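Local coordinates for hydroxyindole o-methyltransferase (Homo sapiens, PDB 4A6D), which catalyses the transfer of a methyl group from S-adenosyl-L-methionine to N-acetylserotonin, the step that yields melatonin, at residues L62-C67 with A82-T87; Q102-K107 with R153-Q158; R111-C116 with L304-G309; N129-T134 with F143-R148. All coordinates share one frame; numbering follows the deposited sequence. Where two conformers were deposited one is given.

Contact 1: residues L62-C67 with A82-T87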
# COMPACT_ATOMS: atom_id res chain seq x y z
N LEU A 62 13.24 -2.28 -13.19
CA LEU A 62 12.72 -1.52 -12.06
C LEU A 62 12.18 -2.47 -11.02
O LEU A 62 12.59 -2.42 -9.87
CB LEU A 62 11.64 -0.52 -12.50
CG LEU A 62 12.14 0.76 -13.19
CD1 LEU A 62 10.97 1.60 -13.69
CD2 LEU A 62 12.99 1.59 -12.25
N LEU A 63 11.35 -3.43 -11.47
CA LEU A 63 10.73 -4.44 -10.63
C LEU A 63 11.76 -5.31 -9.90
O LEU A 63 11.65 -5.48 -8.68
CB LEU A 63 9.76 -5.29 -11.47
CG LEU A 63 8.68 -6.08 -10.73
CD1 LEU A 63 7.44 -5.22 -10.50
CD2 LEU A 63 8.30 -7.31 -11.51
N LEU A 64 12.75 -5.87 -10.63
CA LEU A 64 13.79 -6.73 -10.06
C LEU A 64 14.66 -5.94 -9.07
O LEU A 64 14.93 -6.43 -7.97
CB LEU A 64 14.70 -7.33 -11.17
CG LEU A 64 14.08 -8.35 -12.14
CD1 LEU A 64 14.99 -8.56 -13.33
CD2 LEU A 64 13.79 -9.69 -11.44
N ASP A 65 15.08 -4.71 -9.46
CA ASP A 65 15.91 -3.86 -8.60
C ASP A 65 15.21 -3.48 -7.31
O ASP A 65 15.84 -3.54 -6.25
CB ASP A 65 16.45 -2.64 -9.36
CG ASP A 65 17.53 -2.96 -10.38
OD1 ASP A 65 18.13 -4.06 -10.29
OD2 ASP A 65 17.79 -2.10 -11.27
N ILE A 66 13.90 -3.17 -7.37
CA ILE A 66 13.14 -2.89 -6.16
C ILE A 66 13.09 -4.17 -5.28
O ILE A 66 13.34 -4.07 -4.08
CB ILE A 66 11.74 -2.29 -6.46
CG1 ILE A 66 11.91 -0.90 -7.10
CG2 ILE A 66 10.87 -2.20 -5.19
CD1 ILE A 66 10.84 -0.44 -7.98
N CYS A 67 12.88 -5.35 -5.89
CA CYS A 67 12.83 -6.65 -5.20
C CYS A 67 14.14 -6.94 -4.44
O CYS A 67 14.09 -7.46 -3.32
CB CYS A 67 12.47 -7.78 -6.16
SG CYS A 67 10.72 -7.84 -6.61
N ALA A 82 24.09 -7.77 -14.37
CA ALA A 82 23.50 -8.16 -13.09
C ALA A 82 22.74 -9.45 -13.33
O ALA A 82 22.09 -9.59 -14.36
CB ALA A 82 22.53 -7.10 -12.59
N PHE A 83 22.85 -10.38 -12.37
CA PHE A 83 22.17 -11.68 -12.36
C PHE A 83 21.41 -11.84 -11.06
O PHE A 83 21.97 -11.72 -9.97
CB PHE A 83 23.15 -12.83 -12.61
CG PHE A 83 23.64 -12.88 -14.04
CD1 PHE A 83 22.92 -13.54 -15.02
CD2 PHE A 83 24.81 -12.23 -14.41
CE1 PHE A 83 23.36 -13.57 -16.34
CE2 PHE A 83 25.25 -12.25 -15.74
CZ PHE A 83 24.52 -12.93 -16.69
N TYR A 84 20.10 -12.09 -11.19
CA TYR A 84 19.18 -12.20 -10.07
C TYR A 84 18.90 -13.62 -9.70
O TYR A 84 18.87 -14.49 -10.57
CB TYR A 84 17.87 -11.47 -10.41
CG TYR A 84 18.09 -10.03 -10.79
CD1 TYR A 84 18.36 -9.67 -12.12
CD2 TYR A 84 18.10 -9.02 -9.83
CE1 TYR A 84 18.65 -8.35 -12.47
CE2 TYR A 84 18.37 -7.70 -10.17
CZ TYR A 84 18.65 -7.37 -11.49
OH TYR A 84 18.84 -6.06 -11.83
N ARG A 85 18.72 -13.86 -8.40
CA ARG A 85 18.42 -15.17 -7.86
C ARG A 85 17.44 -15.02 -6.69
O ARG A 85 17.33 -13.93 -6.13
CB ARG A 85 19.72 -15.91 -7.46
CG ARG A 85 20.27 -15.60 -6.06
CD ARG A 85 21.67 -16.15 -5.88
NE ARG A 85 22.53 -15.22 -5.14
CZ ARG A 85 23.12 -14.15 -5.67
NH1 ARG A 85 22.94 -13.85 -6.95
NH2 ARG A 85 23.88 -13.37 -4.91
N ASN A 86 16.72 -16.10 -6.35
CA ASN A 86 15.76 -16.10 -5.25
C ASN A 86 16.49 -16.10 -3.90
O ASN A 86 17.66 -16.51 -3.80
CB ASN A 86 14.83 -17.32 -5.33
CG ASN A 86 13.62 -17.16 -6.22
OD1 ASN A 86 12.90 -16.16 -6.18
ND2 ASN A 86 13.32 -18.20 -6.99
N THR A 87 15.78 -15.63 -2.86
CA THR A 87 16.22 -15.62 -1.46
C THR A 87 15.58 -16.84 -0.77
O THR A 87 14.89 -17.63 -1.43
CB THR A 87 15.71 -14.34 -0.77
OG1 THR A 87 14.31 -14.19 -1.03
CG2 THR A 87 16.49 -13.11 -1.17
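Tyr-84 meets Leu-64 with one ring face and Asp-65 with its hydroxyl. These three residues carry the whole contact, and all are buried. Leu-64 lies over the ring. Its CB is 3.9 Å from the ring centroid of Tyr-84 and close to the ring normal, a CH-pi contact. The same side chain reaches across the same face to the CD1-CE1 edge, where Leu-64 CD1 is 3.7 Å from Tyr-84 CD1. In Leu-64, CG is anti to the carbonyl carbon, beside the backbone N (chi1 -68°), which carries CD1 over the CD1-CE1 side of the ring. Asp-65 comes in at the ring edge, near its plane. Tyr-84 OH donates to Asp-65 OD1 over 2.6 Å. The hydroxyl takes the syn side of the carboxylate but stands 29° out of its plane. OD1 also pairs with Arg-291 of the second subunit, so the tyrosine shares its acceptor with a charge from across the dimer interface. A phenylalanine here would probably keep the packing on Leu-64 but leave Asp-65 OD1 without its phenol donor. The contact joins helix 57-69 to strand 81-86 within the dimerisation domain. This strand pairs antiparallel with strand 73-78, and Tyr-84 also packs on Val-75 there. Helix 33-39 adds Val-33 against Leu-64, while helix 7-31 packs on the helix through Leu-63, Ile-66 and Cys-67.

Contact 2: residues Q102-K107 with R153-Q158. With SO4 (sulfate ion), chain F.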
# COMPACT_ATOMS: atom_id res chain seq x y z
N GLN A 102 2.75 -18.47 -0.61
CA GLN A 102 1.76 -17.46 -0.24
C GLN A 102 1.24 -16.68 -1.43
O GLN A 102 0.42 -15.78 -1.27
CB GLN A 102 2.27 -16.57 0.91
CG GLN A 102 2.57 -17.33 2.23
CD GLN A 102 1.38 -18.04 2.83
OE1 GLN A 102 0.31 -17.46 3.10
NE2 GLN A 102 1.54 -19.34 3.09
N CYS A 103 1.65 -17.13 -2.64
CA CYS A 103 1.34 -16.61 -3.99
C CYS A 103 -0.08 -16.18 -4.24
O CYS A 103 -0.31 -15.03 -4.61
CB CYS A 103 1.77 -17.62 -5.04
SG CYS A 103 3.49 -17.50 -5.53
N SER A 104 -1.02 -17.15 -4.17
CA SER A 104 -2.44 -16.98 -4.45
C SER A 104 -3.13 -15.96 -3.56
O SER A 104 -4.02 -15.26 -4.04
CB SER A 104 -3.16 -18.32 -4.50
OG SER A 104 -2.67 -19.05 -5.62
N MET A 105 -2.70 -15.85 -2.29
CA MET A 105 -3.24 -14.88 -1.35
C MET A 105 -2.75 -13.48 -1.75
O MET A 105 -3.55 -12.55 -1.76
CB MET A 105 -2.85 -15.22 0.11
CG MET A 105 -3.49 -14.30 1.15
SD MET A 105 -5.29 -14.34 1.11
CE MET A 105 -5.68 -12.74 1.75
N LEU A 106 -1.46 -13.36 -2.10
CA LEU A 106 -0.84 -12.11 -2.53
C LEU A 106 -1.51 -11.57 -3.79
O LEU A 106 -1.95 -10.43 -3.79
CB LEU A 106 0.67 -12.28 -2.69
CG LEU A 106 1.43 -12.57 -1.41
CD1 LEU A 106 2.89 -12.69 -1.68
CD2 LEU A 106 1.20 -11.50 -0.36
N LYS A 107 -1.71 -12.43 -4.80
CA LYS A 107 -2.43 -12.11 -6.03
C LYS A 107 -3.87 -11.70 -5.68
O LYS A 107 -4.37 -10.74 -6.25
CB LYS A 107 -2.45 -13.32 -6.96
CG LYS A 107 -1.12 -13.64 -7.63
CD LYS A 107 -1.19 -15.02 -8.26
CE LYS A 107 -0.01 -15.32 -9.13
NZ LYS A 107 -0.22 -16.58 -9.87
N ARG A 153 -13.89 -17.66 -7.61
CA ARG A 153 -14.13 -18.57 -6.48
C ARG A 153 -12.93 -19.51 -6.30
O ARG A 153 -12.50 -19.71 -5.17
CB ARG A 153 -15.41 -19.36 -6.68
CG ARG A 153 -15.79 -20.21 -5.47
CD ARG A 153 -16.78 -21.28 -5.84
NE ARG A 153 -18.00 -20.72 -6.42
CZ ARG A 153 -18.34 -20.83 -7.70
NH1 ARG A 153 -17.54 -21.46 -8.55
NH2 ARG A 153 -19.47 -20.30 -8.14
N LEU A 154 -12.36 -20.03 -7.42
CA LEU A 154 -11.15 -20.86 -7.40
C LEU A 154 -9.98 -20.06 -6.79
O LEU A 154 -9.32 -20.57 -5.89
CB LEU A 154 -10.77 -21.39 -8.80
CG LEU A 154 -9.48 -22.25 -8.91
CD1 LEU A 154 -9.52 -23.46 -7.96
CD2 LEU A 154 -9.25 -22.71 -10.33
N GLN A 155 -9.80 -18.79 -7.22
CA GLN A 155 -8.75 -17.91 -6.69
C GLN A 155 -8.92 -17.66 -5.18
O GLN A 155 -7.95 -17.81 -4.44
CB GLN A 155 -8.60 -16.61 -7.53
CG GLN A 155 -7.78 -15.48 -6.87
CD GLN A 155 -6.26 -15.60 -6.98
OE1 GLN A 155 -5.60 -14.80 -7.66
NE2 GLN A 155 -5.66 -16.54 -6.25
N PHE A 156 -10.15 -17.33 -4.72
CA PHE A 156 -10.43 -17.11 -3.30
C PHE A 156 -10.03 -18.36 -2.49
O PHE A 156 -9.30 -18.26 -1.50
CB PHE A 156 -11.92 -16.77 -3.07
CG PHE A 156 -12.28 -16.46 -1.63
CD1 PHE A 156 -12.07 -15.19 -1.10
CD2 PHE A 156 -12.79 -17.45 -0.79
CE1 PHE A 156 -12.38 -14.91 0.24
CE2 PHE A 156 -13.11 -17.18 0.56
CZ PHE A 156 -12.91 -15.91 1.06
N MET A 157 -10.49 -19.54 -2.95
CA MET A 157 -10.25 -20.85 -2.35
C MET A 157 -8.78 -21.23 -2.30
O MET A 157 -8.33 -21.79 -1.29
CB MET A 157 -11.04 -21.92 -3.11
CG MET A 157 -12.51 -21.92 -2.75
SD MET A 157 -13.43 -23.12 -3.72
CE MET A 157 -12.69 -24.67 -3.13
N GLN A 158 -8.02 -20.92 -3.38
CA GLN A 158 -6.60 -21.20 -3.47
C GLN A 158 -5.86 -20.27 -2.51
O GLN A 158 -4.89 -20.68 -1.88
CB GLN A 158 -6.08 -20.95 -4.89
CG GLN A 158 -6.49 -21.95 -5.98
CD GLN A 158 -6.12 -21.39 -7.35
OE1 GLN A 158 -6.44 -20.24 -7.70
NE2 GLN A 158 -5.42 -22.17 -8.16
S SO4 F . -3.83 -17.22 -10.99
O1 SO4 F . -2.94 -16.17 -11.52
O2 SO4 F . -5.22 -16.77 -11.10
O3 SO4 F . -3.64 -18.45 -11.75
O4 SO4 F . -3.52 -17.48 -9.56
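Ser-104 packs against both Gln-155 and Gln-158 where two helices approach each other. Its CB lies 3.9 Å from Gln-158 CB and 3.5 Å from Gln-155 NE2. The amide nitrogen is also 3.0 Å from Ser-104 O, but the angle is too poor for a hydrogen bond. Gln-155 reaches this place by a bend: CG is anti to its backbone N (chi1 166°) and the chain turns at chi2. Its other amide atom, OE1, lies 3.6 Å from Lys-107 CB. The lysine chain is extended beyond CG, and its end leads away to a sulfate, probably from the crystallisation liquor. Lys-107 NZ donates to sulfate O1 over 3.2 Å and more weakly to O4. The serine and the lysine sit one turn apart on their helix, so both face helix 150-161. The two short helical segments approach to 8.7 Å between axes, with their directions 124° apart. Glu-162 accepts from Met-105 N near the start of helix 103-117. Elsewhere on helix 150-161, Phe-156 packs on helix 142-146 and Arg-153 on helix 212-221. Leu-106 of helix 103-117 packs on Ala-16 of the second subunit.

Contact 3: residues R111-C116 with L304-G309. With SO4 (sulfate ion), chain F.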
# COMPACT_ATOMS: atom_id res chain seq x y z
N ARG A 111 -5.54 -8.04 -6.39
CA ARG A 111 -6.70 -7.94 -7.29
C ARG A 111 -8.00 -7.49 -6.63
O ARG A 111 -8.80 -6.83 -7.28
CB ARG A 111 -6.90 -9.27 -8.06
CG ARG A 111 -5.78 -9.58 -9.07
CD ARG A 111 -5.64 -11.06 -9.43
NE ARG A 111 -4.35 -11.33 -10.08
CZ ARG A 111 -3.87 -12.54 -10.34
NH1 ARG A 111 -4.56 -13.63 -10.02
NH2 ARG A 111 -2.69 -12.68 -10.93
N THR A 112 -8.27 -7.87 -5.38
CA THR A 112 -9.54 -7.52 -4.74
C THR A 112 -9.42 -6.53 -3.57
O THR A 112 -9.98 -5.45 -3.65
CB THR A 112 -10.32 -8.78 -4.33
OG1 THR A 112 -9.50 -9.49 -3.40
CG2 THR A 112 -10.63 -9.68 -5.49
N SER A 113 -8.74 -6.93 -2.49
CA SER A 113 -8.58 -6.11 -1.28
C SER A 113 -8.03 -4.72 -1.57
O SER A 113 -8.53 -3.74 -1.02
CB SER A 113 -7.68 -6.81 -0.27
OG SER A 113 -7.98 -8.20 -0.21
N TYR A 114 -6.98 -4.64 -2.42
CA TYR A 114 -6.32 -3.39 -2.81
C TYR A 114 -7.32 -2.43 -3.41
O TYR A 114 -7.36 -1.26 -3.01
CB TYR A 114 -5.14 -3.67 -3.76
CG TYR A 114 -4.35 -2.44 -4.13
CD1 TYR A 114 -4.74 -1.62 -5.19
CD2 TYR A 114 -3.19 -2.11 -3.43
CE1 TYR A 114 -4.01 -0.49 -5.53
CE2 TYR A 114 -2.44 -0.98 -3.78
CZ TYR A 114 -2.86 -0.16 -4.82
OH TYR A 114 -2.12 0.94 -5.18
N ARG A 115 -8.15 -2.92 -4.34
CA ARG A 115 -9.21 -2.15 -5.00
C ARG A 115 -10.17 -1.61 -3.93
O ARG A 115 -10.28 -0.39 -3.78
CB ARG A 115 -9.95 -3.03 -6.02
CG ARG A 115 -9.38 -2.93 -7.43
CD ARG A 115 -10.44 -3.01 -8.54
NE ARG A 115 -11.46 -1.95 -8.49
CZ ARG A 115 -11.29 -0.69 -8.91
NH1 ARG A 115 -10.12 -0.29 -9.39
NH2 ARG A 115 -12.29 0.18 -8.82
N CYS A 116 -10.77 -2.51 -3.11
CA CYS A 116 -11.68 -2.19 -2.00
C CYS A 116 -11.11 -1.09 -1.08
O CYS A 116 -11.80 -0.10 -0.78
CB CYS A 116 -12.03 -3.45 -1.21
SG CYS A 116 -13.38 -4.42 -1.93
N LEU A 304 -14.30 -4.52 7.90
CA LEU A 304 -15.23 -3.41 7.75
C LEU A 304 -15.36 -3.06 6.26
O LEU A 304 -16.47 -2.93 5.76
CB LEU A 304 -14.78 -2.17 8.57
CG LEU A 304 -15.57 -0.87 8.32
CD1 LEU A 304 -17.03 -1.00 8.82
CD2 LEU A 304 -14.92 0.30 8.97
N VAL A 305 -14.22 -2.96 5.57
CA VAL A 305 -14.11 -2.64 4.14
C VAL A 305 -14.71 -3.75 3.25
O VAL A 305 -15.34 -3.44 2.25
CB VAL A 305 -12.62 -2.33 3.79
CG1 VAL A 305 -12.38 -2.29 2.28
CG2 VAL A 305 -12.17 -1.03 4.42
N GLN A 306 -14.54 -5.02 3.63
CA GLN A 306 -14.98 -6.15 2.81
C GLN A 306 -16.20 -6.97 3.29
O GLN A 306 -17.17 -7.07 2.54
CB GLN A 306 -13.79 -7.05 2.47
CG GLN A 306 -12.96 -6.50 1.30
CD GLN A 306 -11.88 -7.46 0.89
OE1 GLN A 306 -12.09 -8.42 0.13
NE2 GLN A 306 -10.69 -7.21 1.36
N THR A 307 -16.15 -7.60 4.47
CA THR A 307 -17.23 -8.41 4.99
C THR A 307 -18.29 -7.58 5.76
O THR A 307 -18.48 -6.40 5.49
CB THR A 307 -16.65 -9.51 5.86
OG1 THR A 307 -16.19 -8.92 7.07
CG2 THR A 307 -15.56 -10.34 5.16
N GLU A 308 -18.97 -8.23 6.73
CA GLU A 308 -19.99 -7.65 7.61
C GLU A 308 -19.52 -7.72 9.06
O GLU A 308 -20.22 -7.27 9.97
CB GLU A 308 -21.30 -8.43 7.48
CG GLU A 308 -22.14 -8.06 6.27
CD GLU A 308 -23.32 -8.98 6.00
OE1 GLU A 308 -23.60 -9.88 6.83
OE2 GLU A 308 -23.96 -8.81 4.94
N GLY A 309 -18.30 -8.23 9.25
CA GLY A 309 -17.73 -8.43 10.58
C GLY A 309 -16.62 -7.52 11.04
O GLY A 309 -16.52 -6.36 10.66
S SO4 F . -3.83 -17.22 -10.99
O1 SO4 F . -2.94 -16.17 -11.52
O2 SO4 F . -5.22 -16.77 -11.10
O3 SO4 F . -3.64 -18.45 -11.75
O4 SO4 F . -3.52 -17.48 -9.56
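Cys-116 and Val-305 bring their backbones closest, with CA atoms 6.6 Å apart, where helix 103-117 passes the C-terminal end of helix 294-305. Cys-116 CB lies 3.7 Å from Val-305 CG1. This is apolar packing, and with chi1 at 168° CG1 is the valine branch that meets the cysteine. Cys-116 SG instead turns to the next residue and sits 3.9 Å from Gln-306 CG. The Gln-306 chain is extended beyond CG, so its amide runs past the cysteine to the preceding turn of the helix. There Gln-306 NE2 makes a weak hydrogen bond of 3.3 Å to Ser-113 OG. A stronger partner of NE2 is Asn-302 OD1, one turn back on helix 294-305. Further on, Thr-307 OG1 accepts from Gly-309 N over 3.1 Å in an ST turn. At the start of the other segment, Arg-111 faces away from this packing. Its guanidinium points an edge at the sulfate, to which NH1 bonds weakly, and NH2 forms a salt bridge with Glu-30. Gln-306 and Asn-302 both bind the substrate. Gln-306 is buried, with its CG on Cys-116 and its NE2 shared between Asn-302 OD1 and, weakly, Ser-113 OG. The bond to Asn-302 probably limits how this amide can turn; the weak bond to Ser-113 and the packing on Cys-116 link this substrate-binding residue to helix 103-117.

Contact 4: residues N129-T134 with F143-R148. With SAM (S-adenosylmethionine), chain D.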
# COMPACT_ATOMS: atom_id res chain seq x y z
N ASN A 129 -19.27 -2.27 4.14
CA ASN A 129 -18.44 -2.74 3.03
C ASN A 129 -18.74 -2.05 1.68
O ASN A 129 -19.81 -1.45 1.52
CB ASN A 129 -18.46 -4.25 2.92
CG ASN A 129 -19.69 -4.88 2.31
OD1 ASN A 129 -19.98 -4.69 1.12
ND2 ASN A 129 -20.33 -5.77 3.05
N GLN A 130 -17.80 -2.13 0.73
CA GLN A 130 -17.87 -1.42 -0.54
C GLN A 130 -17.84 -2.27 -1.82
O GLN A 130 -17.33 -1.79 -2.84
CB GLN A 130 -16.78 -0.32 -0.60
CG GLN A 130 -16.56 0.47 0.68
CD GLN A 130 -17.68 1.42 0.99
OE1 GLN A 130 -18.63 1.09 1.71
NE2 GLN A 130 -17.58 2.62 0.49
N TYR A 131 -18.38 -3.49 -1.81
CA TYR A 131 -18.38 -4.31 -3.04
C TYR A 131 -19.18 -3.66 -4.18
O TYR A 131 -18.77 -3.74 -5.34
CB TYR A 131 -18.90 -5.73 -2.76
CG TYR A 131 -17.82 -6.67 -2.27
CD1 TYR A 131 -16.93 -7.28 -3.16
CD2 TYR A 131 -17.71 -6.99 -0.92
CE1 TYR A 131 -15.92 -8.13 -2.70
CE2 TYR A 131 -16.73 -7.87 -0.46
CZ TYR A 131 -15.83 -8.43 -1.35
OH TYR A 131 -14.88 -9.30 -0.88
N LEU A 132 -20.31 -3.01 -3.85
CA LEU A 132 -21.13 -2.33 -4.85
C LEU A 132 -20.40 -1.09 -5.40
O LEU A 132 -20.46 -0.84 -6.61
CB LEU A 132 -22.52 -1.96 -4.30
CG LEU A 132 -23.54 -1.49 -5.37
CD1 LEU A 132 -24.45 -2.62 -5.79
CD2 LEU A 132 -24.34 -0.29 -4.89
N GLU A 133 -19.69 -0.33 -4.53
CA GLU A 133 -18.98 0.89 -4.94
C GLU A 133 -17.69 0.60 -5.69
O GLU A 133 -17.22 1.46 -6.43
CB GLU A 133 -18.71 1.82 -3.74
CG GLU A 133 -19.96 2.26 -2.98
CD GLU A 133 -20.45 1.41 -1.82
OE1 GLU A 133 -20.52 0.16 -1.96
OE2 GLU A 133 -20.84 2.01 -0.79
N THR A 134 -17.10 -0.59 -5.50
CA THR A 134 -15.83 -1.01 -6.10
C THR A 134 -16.01 -1.88 -7.34
O THR A 134 -15.32 -1.66 -8.33
CB THR A 134 -14.93 -1.77 -5.08
OG1 THR A 134 -15.02 -1.17 -3.79
CG2 THR A 134 -13.49 -1.83 -5.50
N PHE A 143 -21.20 -13.77 0.33
CA PHE A 143 -20.45 -14.70 -0.52
C PHE A 143 -20.79 -14.71 -2.05
O PHE A 143 -19.91 -15.08 -2.83
CB PHE A 143 -20.26 -16.08 0.14
CG PHE A 143 -19.17 -16.04 1.20
CD1 PHE A 143 -17.83 -16.20 0.85
CD2 PHE A 143 -19.48 -15.78 2.53
CE1 PHE A 143 -16.83 -16.15 1.83
CE2 PHE A 143 -18.47 -15.71 3.50
CZ PHE A 143 -17.16 -15.90 3.14
N THR A 144 -21.98 -14.22 -2.47
CA THR A 144 -22.26 -14.11 -3.92
C THR A 144 -21.43 -12.94 -4.50
O THR A 144 -21.06 -12.97 -5.68
CB THR A 144 -23.78 -14.06 -4.28
OG1 THR A 144 -24.39 -12.84 -3.84
CG2 THR A 144 -24.56 -15.28 -3.81
N ALA A 145 -21.12 -11.94 -3.65
CA ALA A 145 -20.27 -10.79 -4.00
C ALA A 145 -18.79 -11.23 -4.02
O ALA A 145 -18.05 -10.84 -4.93
CB ALA A 145 -20.47 -9.66 -3.01
N ILE A 146 -18.38 -12.07 -3.03
CA ILE A 146 -17.03 -12.65 -2.89
C ILE A 146 -16.75 -13.67 -4.04
O ILE A 146 -15.65 -13.66 -4.59
CB ILE A 146 -16.81 -13.24 -1.45
CG1 ILE A 146 -16.80 -12.11 -0.39
CG2 ILE A 146 -15.54 -14.11 -1.37
CD1 ILE A 146 -16.88 -12.56 1.06
N TYR A 147 -17.75 -14.54 -4.39
CA TYR A 147 -17.63 -15.51 -5.50
C TYR A 147 -18.43 -15.01 -6.72
O TYR A 147 -19.32 -15.70 -7.23
CB TYR A 147 -18.08 -16.93 -5.08
CG TYR A 147 -17.56 -17.45 -3.75
CD1 TYR A 147 -16.22 -17.35 -3.41
CD2 TYR A 147 -18.40 -18.13 -2.88
CE1 TYR A 147 -15.73 -17.86 -2.21
CE2 TYR A 147 -17.93 -18.64 -1.67
CZ TYR A 147 -16.59 -18.52 -1.35
OH TYR A 147 -16.11 -19.02 -0.16
N ARG A 148 -18.09 -13.80 -7.19
CA ARG A 148 -18.74 -13.14 -8.33
C ARG A 148 -18.57 -13.86 -9.69
O ARG A 148 -19.28 -13.53 -10.65
CB ARG A 148 -18.44 -11.62 -8.38
CG ARG A 148 -16.99 -11.21 -8.11
CD ARG A 148 -16.83 -9.70 -8.13
NE ARG A 148 -15.42 -9.30 -8.10
CZ ARG A 148 -14.67 -9.09 -9.18
NH1 ARG A 148 -15.20 -9.23 -10.40
NH2 ARG A 148 -13.40 -8.74 -9.06
N SAM D . -12.26 -22.05 6.93
CA SAM D . -11.52 -21.65 5.71
C SAM D . -10.12 -21.03 5.92
O SAM D . -9.90 -20.45 6.96
OXT SAM D . -9.19 -21.10 5.06
CB SAM D . -12.44 -20.77 4.91
CG SAM D . -12.70 -19.40 5.55
SD SAM D . -13.73 -18.42 4.40
CE SAM D . -13.50 -16.82 5.04
C5' SAM D . -15.42 -18.63 5.05
C4' SAM D . -15.93 -19.95 4.46
O4' SAM D . -17.28 -20.05 4.88
C3' SAM D . -15.93 -19.95 2.88
O3' SAM D . -15.31 -21.13 2.36
C2' SAM D . -17.46 -19.82 2.55
O2' SAM D . -17.93 -20.40 1.33
C1' SAM D . -18.08 -20.53 3.77
N9 SAM D . -19.49 -20.16 3.99
C8 SAM D . -20.02 -18.87 3.98
N7 SAM D . -21.30 -18.91 4.22
C5 SAM D . -21.70 -20.23 4.35
C6 SAM D . -22.91 -20.91 4.58
N6 SAM D . -24.03 -20.18 4.80
N1 SAM D . -22.91 -22.28 4.69
C2 SAM D . -21.81 -23.01 4.47
N3 SAM D . -20.64 -22.39 4.23
C4 SAM D . -20.52 -21.05 4.22
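The Tyr-131 ring carries Ala-145 over one face, with CB 4.1 Å from Tyr-131 CG and toward the rim. Asn-129 OD1 lies at the edge of the same ring, in its plane. Ile-146 crosses the far end of the tyrosine obliquely, its CG1 3.4 Å from Tyr-131 OH. That hydroxyl probably hydrogen-bonds to Gln-306, a substrate-binding residue. The Phe-143 ring lies between the cofactor and its own helix. S-adenosylmethionine C2' stands over one face, and Ile-146 CD1 over the opposite one. Phe-143 CD2 is 3.5 Å from C8 of the adenine. The isoleucine therefore links the two rings: CG1 meets Tyr-131 and CD1 backs Phe-143. Tyr-147 meets the cofactor with its ring edge, and its OH donates to O2' of the ribose over 2.7 Å. At the start of helix 131-135, Gln-130 O accepts from both N and OG1 of Thr-134; the hydroxyl, at 2.6 Å, comes from above the carbonyl plane. With an alanine in place of Phe-143, a gap would probably open between Ile-146 and the ribose, and adenine C8 would lose its contact with the phenyl ring. Asp-210 and Asp-236 also hydrogen-bond to the cofactor. The chemistry is divided: apolar atoms of helix 142-146 pack on Tyr-131 and shape the wall beside the cofactor, while one phenol of the same segment holds a ribose hydroxyl. The contact thus joins the cofactor site to a tyrosine next to the substrate site.

In the fold
From the N terminus, contact 1 comes first. It closes a short loop inside the dimerisation domain, from helix 57-69 round the hairpin to strand 81-86, and ends before the others begin. Helix 103-117 then opens both contact 2 and contact 3. Contact 4 closes next, between helices 131-135 and 142-146, and is nested inside both larger loops. Contact 2 closes on helix 150-161, and contact 3 only at the end of helix 294-305, so these two cross. Contacts 2 and 3 meet through Gln-155 and Arg-111 and share the sulfate. Contacts 3 and 4 touch beside the substrate site. Contacts 1, 2 and 3 also reach the second subunit.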